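PDB 4HR6: lectin from Trichosanthes anguina, which binds galactose-type sugars as a lectin and belongs to a nontoxic, three-chain homologue of the type II ribosome-inactivating proteins. Local coordinates for residues Gly179-Ala193 with Ile204-Trp217. Sequence-based numbering, arbitrary orientation.
Sequences GTIRVDDNRELCVTA and ITILNCDGSNNQRW
Thr192 OG1 is engaged twice: it receives NE2 of Gln215 at 3.0 Å, with the oxygen close to the amide plane, and gives its own hydrogen to Cys190 O, approaching from above that carbonyl's plane. A torsion that sets OG1 anti to the carbonyl carbon (chi1 -46°) turns it to the side where both partners can meet it. The Thr192 and Gln215 side chains lie side by side, pointing the same way. Gln215 spends the rest of its amide on its own segment, NE2 donating also to Asn208 O and OE1 accepting Asp210 N on a lone pair, so three bonds fix the rotation of the amide. Cys190 O has a second donor, Leu207 N. Leu207 O in turn takes Cys190 N, and a reciprocal pair of bonds joins Thr192 to Thr205; these pairs define the antiparallel ladder of 189-193 with 204-208. At the Leu189 end of this ladder, Cys209 N reaches Glu188 O at 2.6 Å, and the Cys190-Cys209 disulfide links the strand to the residue just after 204-208. The sequence Gln215-Arg216-Trp217 is the QxW signature of ricin-type beta-trefoil domains, and its tryptophan packs into the hydrophobic core. There NE1 of Trp217 donates to Val191 O at 3.2 Å; the N-H points almost straight at the oxygen (175°), which sits in the ring plane, although the nitrogen stands above the carbonyl plane. Ile181 CD1 meets Trp217 CD1 at 3.7 Å, the two side chains crossing nearly perpendicularly, while Leu249 of strand 247-250 also touches the indole. Trp217 N donates to Gly179 O; Ala193 N separately donates to Asn214 O, joining 189-193 to the loop before the QxW sequence. Above one face of the Arg182 guanidinium lies Cys209 SG, 3.6 Å from NE. Arg182 NH1 donates to Arg187 O and NE to Thr180 OG1, which is also hydrogen-bonded to Asp178, whose carboxylate forms a salt bridge with Arg182 NH2.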
# COMPACT_ATOMS: atom_id res chain seq x y z
N GLY C 179 -0.08 -15.41 -0.15
CA GLY C 179 -0.68 -14.70 -1.26
C GLY C 179 -2.10 -15.16 -1.52
O GLY C 179 -2.68 -14.85 -2.56
N THR C 180 -2.67 -15.93 -0.58
CA THR C 180 -4.06 -16.31 -0.71
C THR C 180 -4.96 -15.23 -0.14
O THR C 180 -4.58 -14.51 0.78
CB THR C 180 -4.40 -17.65 -0.02
OG1 THR C 180 -4.09 -17.59 1.39
CG2 THR C 180 -3.69 -18.81 -0.71
N ILE C 181 -6.15 -15.13 -0.72
CA ILE C 181 -7.23 -14.30 -0.20
C ILE C 181 -8.32 -15.22 0.30
O ILE C 181 -8.91 -15.96 -0.48
CB ILE C 181 -7.79 -13.36 -1.27
CG1 ILE C 181 -6.65 -12.52 -1.86
CG2 ILE C 181 -8.87 -12.48 -0.66
CD1 ILE C 181 -7.04 -11.66 -3.05
N ARG C 182 -8.58 -15.18 1.60
CA ARG C 182 -9.45 -16.14 2.24
C ARG C 182 -10.70 -15.53 2.85
O ARG C 182 -10.69 -14.37 3.28
CB ARG C 182 -8.69 -16.88 3.32
CG ARG C 182 -7.44 -17.55 2.78
CD ARG C 182 -6.90 -18.60 3.71
NE ARG C 182 -5.68 -19.17 3.14
CZ ARG C 182 -5.11 -20.30 3.54
NH1 ARG C 182 -5.66 -21.01 4.52
NH2 ARG C 182 -4.00 -20.72 2.95
N VAL C 183 -11.76 -16.33 2.90
CA VAL C 183 -13.02 -15.93 3.49
C VAL C 183 -12.75 -15.84 4.99
O VAL C 183 -12.19 -16.76 5.59
CB VAL C 183 -14.15 -16.94 3.16
CG1 VAL C 183 -15.45 -16.55 3.84
CG2 VAL C 183 -14.36 -17.01 1.65
N ASP C 184 -13.12 -14.71 5.58
CA ASP C 184 -12.69 -14.41 6.93
C ASP C 184 -13.29 -15.40 7.91
O ASP C 184 -12.59 -15.91 8.78
CB ASP C 184 -13.06 -12.96 7.29
CG ASP C 184 -12.55 -12.55 8.65
OD1 ASP C 184 -11.58 -13.14 9.15
OD2 ASP C 184 -13.12 -11.60 9.21
N ASP C 185 -14.59 -15.67 7.74
CA ASP C 185 -15.30 -16.64 8.58
C ASP C 185 -14.91 -18.11 8.33
O ASP C 185 -15.16 -18.96 9.18
CB ASP C 185 -16.82 -16.49 8.42
CG ASP C 185 -17.40 -15.35 9.26
OD1 ASP C 185 -16.66 -14.69 10.02
OD2 ASP C 185 -18.63 -15.12 9.15
N ASN C 186 -14.29 -18.39 7.19
CA ASN C 186 -13.85 -19.75 6.86
C ASN C 186 -12.49 -19.79 6.14
O ASN C 186 -12.42 -19.61 4.93
CB ASN C 186 -14.92 -20.45 6.01
CG ASN C 186 -14.73 -21.96 5.92
OD1 ASN C 186 -13.65 -22.49 6.19
ND2 ASN C 186 -15.80 -22.66 5.54
N ARG C 187 -11.43 -20.06 6.89
CA ARG C 187 -10.06 -19.95 6.36
C ARG C 187 -9.61 -21.14 5.52
O ARG C 187 -8.48 -21.18 5.06
CB ARG C 187 -9.06 -19.73 7.50
CG ARG C 187 -9.37 -18.53 8.40
CD ARG C 187 -9.32 -17.20 7.66
NE ARG C 187 -9.76 -16.11 8.52
CZ ARG C 187 -8.99 -15.46 9.40
NH1 ARG C 187 -7.71 -15.77 9.55
NH2 ARG C 187 -9.53 -14.49 10.14
N GLU C 188 -10.50 -22.12 5.32
CA GLU C 188 -10.23 -23.24 4.41
C GLU C 188 -10.60 -22.86 2.97
O GLU C 188 -10.27 -23.60 2.02
CB GLU C 188 -11.01 -24.49 4.85
CG GLU C 188 -10.56 -25.04 6.20
CD GLU C 188 -11.50 -26.10 6.78
OE1 GLU C 188 -12.69 -26.17 6.38
OE2 GLU C 188 -11.04 -26.86 7.66
N LEU C 189 -11.26 -21.70 2.82
CA LEU C 189 -11.79 -21.22 1.55
C LEU C 189 -10.98 -20.08 0.91
O LEU C 189 -10.75 -19.05 1.53
CB LEU C 189 -13.23 -20.74 1.77
CG LEU C 189 -14.23 -21.79 2.26
CD1 LEU C 189 -15.59 -21.16 2.52
CD2 LEU C 189 -14.35 -22.92 1.24
N CYS C 190 -10.61 -20.25 -0.35
CA CYS C 190 -9.71 -19.35 -1.04
C CYS C 190 -10.36 -18.77 -2.28
O CYS C 190 -11.08 -19.46 -2.98
CB CYS C 190 -8.45 -20.10 -1.47
SG CYS C 190 -7.13 -20.18 -0.25
N VAL C 191 -10.08 -17.50 -2.56
CA VAL C 191 -10.44 -16.89 -3.83
C VAL C 191 -9.63 -17.59 -4.90
O VAL C 191 -8.42 -17.67 -4.80
CB VAL C 191 -10.16 -15.37 -3.83
CG1 VAL C 191 -10.30 -14.78 -5.22
CG2 VAL C 191 -11.09 -14.66 -2.85
N THR C 192 -10.31 -18.08 -5.94
CA THR C 192 -9.69 -18.98 -6.93
C THR C 192 -10.18 -18.70 -8.32
O THR C 192 -11.36 -18.45 -8.51
CB THR C 192 -10.06 -20.45 -6.64
OG1 THR C 192 -9.91 -20.74 -5.24
CG2 THR C 192 -9.19 -21.39 -7.48
N ALA C 193 -9.28 -18.75 -9.29
CA ALA C 193 -9.65 -18.62 -10.69
C ALA C 193 -10.03 -20.00 -11.31
O ALA C 193 -9.18 -20.89 -11.42
CB ALA C 193 -8.50 -18.00 -11.46
N ILE C 204 -13.70 -15.96 -11.39
CA ILE C 204 -13.18 -16.06 -10.04
C ILE C 204 -14.29 -16.49 -9.11
O ILE C 204 -15.38 -15.92 -9.12
CB ILE C 204 -12.62 -14.71 -9.50
CG1 ILE C 204 -11.70 -14.03 -10.51
CG2 ILE C 204 -11.90 -14.94 -8.17
CD1 ILE C 204 -10.49 -14.84 -10.90
N THR C 205 -14.00 -17.47 -8.26
CA THR C 205 -14.99 -18.01 -7.36
C THR C 205 -14.26 -18.41 -6.08
O THR C 205 -13.06 -18.16 -5.96
CB THR C 205 -15.73 -19.22 -8.03
OG1 THR C 205 -16.84 -19.64 -7.23
CG2 THR C 205 -14.79 -20.42 -8.25
N ILE C 206 -14.96 -19.01 -5.14
CA ILE C 206 -14.39 -19.47 -3.88
C ILE C 206 -14.33 -20.99 -3.84
O ILE C 206 -15.38 -21.64 -3.89
CB ILE C 206 -15.26 -18.99 -2.71
CG1 ILE C 206 -15.51 -17.48 -2.81
CG2 ILE C 206 -14.62 -19.38 -1.38
CD1 ILE C 206 -16.39 -16.93 -1.71
N LEU C 207 -13.12 -21.55 -3.74
CA LEU C 207 -12.94 -23.00 -3.59
C LEU C 207 -12.07 -23.32 -2.38
O LEU C 207 -11.53 -22.41 -1.75
CB LEU C 207 -12.32 -23.62 -4.84
CG LEU C 207 -13.09 -23.35 -6.15
CD1 LEU C 207 -12.27 -23.74 -7.37
CD2 LEU C 207 -14.44 -24.06 -6.15
N ASN C 208 -11.95 -24.60 -2.05
CA ASN C 208 -11.09 -25.01 -0.94
C ASN C 208 -9.65 -24.59 -1.23
O ASN C 208 -9.18 -24.72 -2.36
CB ASN C 208 -11.14 -26.54 -0.72
CG ASN C 208 -12.27 -26.95 0.22
OD1 ASN C 208 -13.43 -27.07 -0.19
ND2 ASN C 208 -11.93 -27.19 1.48
N CYS C 209 -8.97 -24.06 -0.22
CA CYS C 209 -7.56 -23.71 -0.37
C CYS C 209 -6.77 -25.01 -0.57
O CYS C 209 -6.83 -25.90 0.26
CB CYS C 209 -7.04 -22.96 0.88
SG CYS C 209 -7.83 -21.36 1.23
N ASP C 210 -6.04 -25.12 -1.68
CA ASP C 210 -5.27 -26.34 -1.96
C ASP C 210 -3.82 -26.05 -2.37
O ASP C 210 -3.15 -26.92 -2.93
CB ASP C 210 -5.98 -27.17 -3.05
CG ASP C 210 -6.03 -26.46 -4.40
OD1 ASP C 210 -6.90 -26.81 -5.22
OD2 ASP C 210 -5.20 -25.56 -4.64
N GLY C 211 -3.35 -24.83 -2.10
CA GLY C 211 -1.95 -24.47 -2.36
C GLY C 211 -1.53 -24.33 -3.82
O GLY C 211 -0.33 -24.32 -4.11
N SER C 212 -2.50 -24.19 -4.73
CA SER C 212 -2.21 -24.20 -6.18
C SER C 212 -1.95 -22.81 -6.78
O SER C 212 -2.04 -21.79 -6.10
CB SER C 212 -3.35 -24.91 -6.92
OG SER C 212 -4.60 -24.26 -6.69
N ASN C 213 -1.66 -22.78 -8.08
CA ASN C 213 -1.32 -21.53 -8.78
C ASN C 213 -2.51 -20.78 -9.42
O ASN C 213 -2.35 -20.07 -10.42
CB ASN C 213 -0.25 -21.81 -9.85
CG ASN C 213 -0.77 -22.71 -10.96
OD1 ASN C 213 -1.78 -23.40 -10.79
ND2 ASN C 213 -0.07 -22.72 -12.08
N ASN C 214 -3.69 -20.92 -8.84
CA ASN C 214 -4.78 -20.02 -9.17
C ASN C 214 -5.49 -19.54 -7.90
O ASN C 214 -6.62 -19.10 -7.96
CB ASN C 214 -5.74 -20.69 -10.14
CG ASN C 214 -5.99 -22.14 -9.80
OD1 ASN C 214 -6.36 -22.47 -8.66
ND2 ASN C 214 -5.77 -23.03 -10.77
N GLN C 215 -4.79 -19.62 -6.77
CA GLN C 215 -5.25 -19.07 -5.50
C GLN C 215 -4.24 -18.04 -4.94
O GLN C 215 -4.27 -17.72 -3.75
CB GLN C 215 -5.49 -20.20 -4.49
CG GLN C 215 -6.48 -21.25 -4.97
CD GLN C 215 -6.80 -22.29 -3.92
OE1 GLN C 215 -5.91 -22.80 -3.24
NE2 GLN C 215 -8.07 -22.62 -3.78
N ARG C 216 -3.34 -17.56 -5.79
CA ARG C 216 -2.23 -16.70 -5.35
C ARG C 216 -2.28 -15.36 -6.04
O ARG C 216 -2.18 -15.27 -7.26
CB ARG C 216 -0.86 -17.35 -5.62
CG ARG C 216 0.31 -16.59 -4.99
CD ARG C 216 1.63 -17.35 -5.03
NE ARG C 216 2.79 -16.46 -5.02
CZ ARG C 216 4.03 -16.80 -5.39
NH1 ARG C 216 4.33 -18.03 -5.81
NH2 ARG C 216 4.99 -15.90 -5.34
N TRP C 217 -2.37 -14.31 -5.23
CA TRP C 217 -2.64 -12.94 -5.69
C TRP C 217 -1.63 -11.95 -5.13
O TRP C 217 -1.19 -12.11 -4.00
CB TRP C 217 -4.03 -12.53 -5.23
CG TRP C 217 -5.05 -13.51 -5.66
CD1 TRP C 217 -5.64 -14.49 -4.89
CD2 TRP C 217 -5.57 -13.65 -6.97
NE1 TRP C 217 -6.52 -15.20 -5.65
CE2 TRP C 217 -6.49 -14.72 -6.93
CE3 TRP C 217 -5.36 -12.98 -8.18
CZ2 TRP C 217 -7.20 -15.12 -8.05
CZ3 TRP C 217 -6.06 -13.38 -9.29
CH2 TRP C 217 -6.97 -14.44 -9.22